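Local coordinates for protein putative xanthine dehydrogenase YAGS fad-binding subunit (PDB 5G5G) that probably forms the molybdenum-binding subunit of a periplasmic aldehyde oxidase, carrying the pterin cytosine dinucleotide cofactor used to oxidise aldehydes, at residues C[87-95]-C[215-225]. Sequence-based numbering, arbitrary orientation.
Sequences GVLGKGDKN and WCRTDLAKTLK. Unlike the reference sequence in segment 87-95: Val88 (reference Ala).
Thr223 OG1 is held between Asp219 O and water 1, which reaches Gly92 N and Asn95 OD1 of the loop. Thr223 OG1 donates to Asp219 O, one turn back in the helix, at 2.7 Å. Water 1 donates to Thr223 OG1 and Asn95 OD1, and accepts from Gly92 N. Thr223 N also bonds to Asp219 O, from the opposite face of that carbonyl. The OG1 bond and the water set the rotation of the hydroxyl, with OG1 beside the backbone N (chi1 -54°).

The one direct hydrogen bond between the segments runs from Gly90 N to Thr223 O, 2.8 Å. Beside it, Gly90 CA makes a CA-H...O contact with Lys222 O. The backbones pack closely here, Gly90 CA to Thr223 CA 4.0 Å.

The loop belongs to the a/b hammerhead domain, and helix 213-224 to the molybdopterin-binding region. A Schellman motif ends this helix, with Lys225 as its C-prime residue. The methylenes of Lys225 cross Val88, Lys225 CE to Val88 CG2 at 3.7 Å. Lys222 crosses Asp93 at about a right angle, and Lys222 CE touches Asp93 OD1. Their opposite charges are near each other but beyond a salt bridge, Lys222 NZ to Asp93 OD1 4.2 Å.

At the other end, bends in mid-chain (chi2 -79°) and at the tip (chi4 -61°) put Lys94 CE and NZ over one face of the six-membered ring of Trp215, the side chains crossing at about a right angle. Lys94 CE makes a CH-pi contact, 3.5 Å from the centroid of that Trp215 ring. Lys94 NZ adds a cation-pi interaction, 4.1 Å from the same Trp215 centroid. Water 4 accepts from Lys94 NZ and donates to Asp219 OD1. Water 3 links Lys94 N and Asn95 OD1, and more weakly Asp219 OD2. The Trp215 side chain is about 8 Å from the bound dioxothiomolybdenum(VI) ion.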
loop_
_atom_site.group_PDB
_atom_site.type_symbol
_atom_site.label_atom_id
_atom_site.label_comp_id
_atom_site.label_asym_id
_atom_site.label_seq_id
_atom_site.Cartn_x
_atom_site.Cartn_y
_atom_site.Cartn_z
ATOM N N GLY C 87 3.404 5.736 -34.519
ATOM C CA GLY C 87 4.664 5.877 -35.267
ATOM C C GLY C 87 5.776 5.080 -34.594
ATOM O O GLY C 87 5.612 4.593 -33.494
ATOM N N VAL C 88 6.920 4.971 -35.256
ATOM C CA VAL C 88 8.027 4.191 -34.684
ATOM C C VAL C 88 8.484 4.864 -33.382
ATOM O O VAL C 88 8.585 6.078 -33.309
ATOM C CB VAL C 88 9.196 4.014 -35.684
ATOM C CG1 VAL C 88 8.669 3.499 -37.014
ATOM C CG2 VAL C 88 9.950 5.322 -35.865
ATOM N N LEU C 89 8.708 4.063 -32.365
ATOM C CA LEU C 89 9.158 4.561 -31.089
ATOM C C LEU C 89 10.526 4.000 -30.771
ATOM O O LEU C 89 10.887 2.945 -31.255
ATOM C CB LEU C 89 8.189 4.168 -29.977
ATOM C CG LEU C 89 6.781 4.693 -30.159
ATOM C CD1 LEU C 89 5.889 4.154 -29.037
ATOM C CD2 LEU C 89 6.772 6.208 -30.162
ATOM N N GLY C 90 11.282 4.728 -29.966
ATOM C CA GLY C 90 12.467 4.165 -29.346
ATOM C C GLY C 90 12.103 3.394 -28.088
ATOM O O GLY C 90 10.946 3.215 -27.764
ATOM N N LYS C 91 13.128 2.954 -27.356
ATOM C CA LYS C 91 12.930 2.331 -26.073
ATOM C C LYS C 91 13.974 2.872 -25.100
ATOM O O LYS C 91 15.161 2.965 -25.427
ATOM C CB LYS C 91 13.008 0.831 -26.154
ATOM C CG LYS C 91 12.667 0.146 -24.837
ATOM C CD LYS C 91 11.654 -0.961 -25.054
ATOM C CE LYS C 91 11.831 -2.162 -24.176
ATOM N NZ LYS C 91 13.216 -2.742 -24.285
ATOM N N GLY C 92 13.499 3.247 -23.926
ATOM C CA GLY C 92 14.371 3.794 -22.923
ATOM C C GLY C 92 15.269 2.718 -22.374
ATOM O O GLY C 92 14.911 1.541 -22.350
ATOM N N ASP C 93 16.439 3.125 -21.884
ATOM C CA ASP C 93 17.410 2.163 -21.341
ATOM C C ASP C 93 16.987 1.438 -20.043
ATOM O O ASP C 93 17.553 0.410 -19.696
ATOM C CB ASP C 93 18.747 2.879 -21.123
ATOM C CG ASP C 93 19.450 3.215 -22.449
ATOM O OD1 ASP C 93 18.977 2.820 -23.554
ATOM O OD2 ASP C 93 20.492 3.876 -22.374
ATOM N N LYS C 94 15.980 1.953 -19.358
ATOM C CA LYS C 94 15.535 1.374 -18.107
ATOM C C LYS C 94 14.184 0.677 -18.254
ATOM O O LYS C 94 13.552 0.337 -17.242
ATOM C CB LYS C 94 15.408 2.464 -17.060
ATOM C CG LYS C 94 16.639 3.306 -16.802
ATOM C CD LYS C 94 17.608 2.599 -15.930
ATOM C CE LYS C 94 18.630 3.587 -15.316
ATOM N NZ LYS C 94 19.423 4.273 -16.340
ATOM N N ASN C 95 13.714 0.512 -19.485
ATOM C CA ASN C 95 12.483 -0.260 -19.764
ATOM C C ASN C 95 12.838 -1.566 -20.419
ATOM O O ASN C 95 13.427 -1.543 -21.474
ATOM C CB ASN C 95 11.539 0.531 -20.675
ATOM C CG ASN C 95 10.993 1.789 -20.005
ATOM O OD1 ASN C 95 11.248 2.871 -20.489
ATOM N ND2 ASN C 95 10.261 1.651 -18.882
ATOM N N TRP C 215 16.587 10.982 -15.596
ATOM C CA TRP C 215 16.404 9.713 -16.316
ATOM C C TRP C 215 15.087 9.779 -17.067
ATOM O O TRP C 215 15.000 9.318 -18.203
ATOM C CB TRP C 215 16.293 8.532 -15.370
ATOM C CG TRP C 215 17.584 8.144 -14.687
ATOM C CD1 TRP C 215 18.827 8.691 -14.856
ATOM C CD2 TRP C 215 17.717 7.076 -13.765
ATOM N NE1 TRP C 215 19.740 8.033 -14.011
ATOM C CE2 TRP C 215 19.077 7.009 -13.374
ATOM C CE3 TRP C 215 16.810 6.168 -13.215
ATOM C CZ2 TRP C 215 19.549 6.032 -12.483
ATOM C CZ3 TRP C 215 17.282 5.199 -12.333
ATOM C CH2 TRP C 215 18.629 5.170 -11.944
ATOM N N CYS C 216 14.062 10.311 -16.407
ATOM C CA CYS C 216 12.723 10.466 -17.080
ATOM C C CYS C 216 12.853 11.265 -18.352
ATOM O O CYS C 216 12.361 10.875 -19.425
ATOM C CB CYS C 216 11.737 11.135 -16.123
ATOM S SG CYS C 216 10.042 11.321 -16.761
ATOM N N ARG C 217 13.504 12.411 -18.255
ATOM C CA ARG C 217 13.653 13.278 -19.402
ATOM C C ARG C 217 14.373 12.579 -20.580
ATOM O O ARG C 217 13.923 12.601 -21.750
ATOM C CB ARG C 217 14.415 14.515 -18.990
ATOM C CG ARG C 217 14.388 15.632 -19.999
ATOM C CD ARG C 217 15.348 16.681 -19.539
ATOM N NE ARG C 217 15.607 17.673 -20.537
ATOM C CZ ARG C 217 16.666 18.467 -20.549
ATOM N NH1 ARG C 217 17.607 18.356 -19.616
ATOM N NH2 ARG C 217 16.793 19.355 -21.526
ATOM N N THR C 218 15.488 11.927 -20.262
ATOM C CA THR C 218 16.273 11.261 -21.285
ATOM C C THR C 218 15.503 10.103 -21.919
ATOM O O THR C 218 15.509 9.950 -23.139
ATOM C CB THR C 218 17.585 10.746 -20.715
ATOM O OG1 THR C 218 18.336 11.877 -20.296
ATOM C CG2 THR C 218 18.362 9.975 -21.751
ATOM N N ASP C 219 14.882 9.297 -21.067
ATOM C CA ASP C 219 14.185 8.084 -21.508
ATOM C C ASP C 219 12.950 8.448 -22.284
ATOM O O ASP C 219 12.621 7.762 -23.277
ATOM C CB ASP C 219 13.876 7.155 -20.338
ATOM C CG ASP C 219 15.162 6.564 -19.726
ATOM O OD1 ASP C 219 16.214 6.690 -20.384
ATOM O OD2 ASP C 219 15.163 5.982 -18.623
ATOM N N LEU C 220 12.252 9.484 -21.847
ATOM C CA LEU C 220 11.010 9.888 -22.598
ATOM C C LEU C 220 11.408 10.417 -23.983
ATOM O O LEU C 220 10.792 10.082 -25.007
ATOM C CB LEU C 220 10.225 10.948 -21.849
ATOM C CG LEU C 220 8.918 11.389 -22.506
ATOM C CD1 LEU C 220 8.040 10.204 -22.858
ATOM C CD2 LEU C 220 8.176 12.354 -21.609
ATOM N N ALA C 221 12.442 11.264 -23.995
ATOM C CA ALA C 221 12.954 11.776 -25.267
ATOM C C ALA C 221 13.399 10.655 -26.193
ATOM O O ALA C 221 13.076 10.679 -27.371
ATOM C CB ALA C 221 14.064 12.804 -25.059
ATOM N N LYS C 222 14.120 9.650 -25.687
ATOM C CA LYS C 222 14.559 8.552 -26.551
ATOM C C LYS C 222 13.386 7.731 -27.083
ATOM O O LYS C 222 13.417 7.235 -28.214
ATOM C CB LYS C 222 15.513 7.630 -25.792
ATOM C CG LYS C 222 16.120 6.519 -26.622
ATOM C CD LYS C 222 17.221 5.803 -25.832
ATOM C CE LYS C 222 17.610 4.426 -26.413
ATOM N NZ LYS C 222 18.640 4.354 -27.471
ATOM N N THR C 223 12.386 7.522 -26.238
ATOM C CA THR C 223 11.220 6.746 -26.628
ATOM C C THR C 223 10.416 7.471 -27.711
ATOM O O THR C 223 9.992 6.876 -28.737
ATOM C CB THR C 223 10.316 6.455 -25.403
ATOM O OG1 THR C 223 11.073 5.831 -24.347
ATOM C CG2 THR C 223 9.204 5.531 -25.793
ATOM N N LEU C 224 10.191 8.751 -27.506
ATOM C CA LEU C 224 9.509 9.591 -28.505
ATOM C C LEU C 224 10.329 9.918 -29.738
ATOM O O LEU C 224 9.740 10.360 -30.754
ATOM C CB LEU C 224 9.128 10.924 -27.895
ATOM C CG LEU C 224 8.059 10.838 -26.773
ATOM C CD1 LEU C 224 7.863 12.212 -26.143
ATOM C CD2 LEU C 224 6.764 10.307 -27.360
ATOM N N LYS C 225 11.657 9.750 -29.643
ATOM C CA LYS C 225 12.599 10.143 -30.740
ATOM C C LYS C 225 12.569 11.626 -30.997
ATOM O O LYS C 225 12.421 12.109 -32.122
ATOM C CB LYS C 225 12.325 9.351 -32.015
ATOM C CG LYS C 225 12.377 7.839 -31.853
ATOM C CD LYS C 225 11.945 7.135 -33.144
ATOM C CE LYS C 225 12.649 5.800 -33.335
ATOM N NZ LYS C 225 13.736 5.867 -34.370
HETATM O O HOH W 1 10.677 3.300 -23.147
HETATM O O HOH W 2 17.188 5.831 -22.409
HETATM O O HOH W 3 13.709 3.831 -19.693
HETATM O O HOH W 4 18.125 6.387 -18.123
#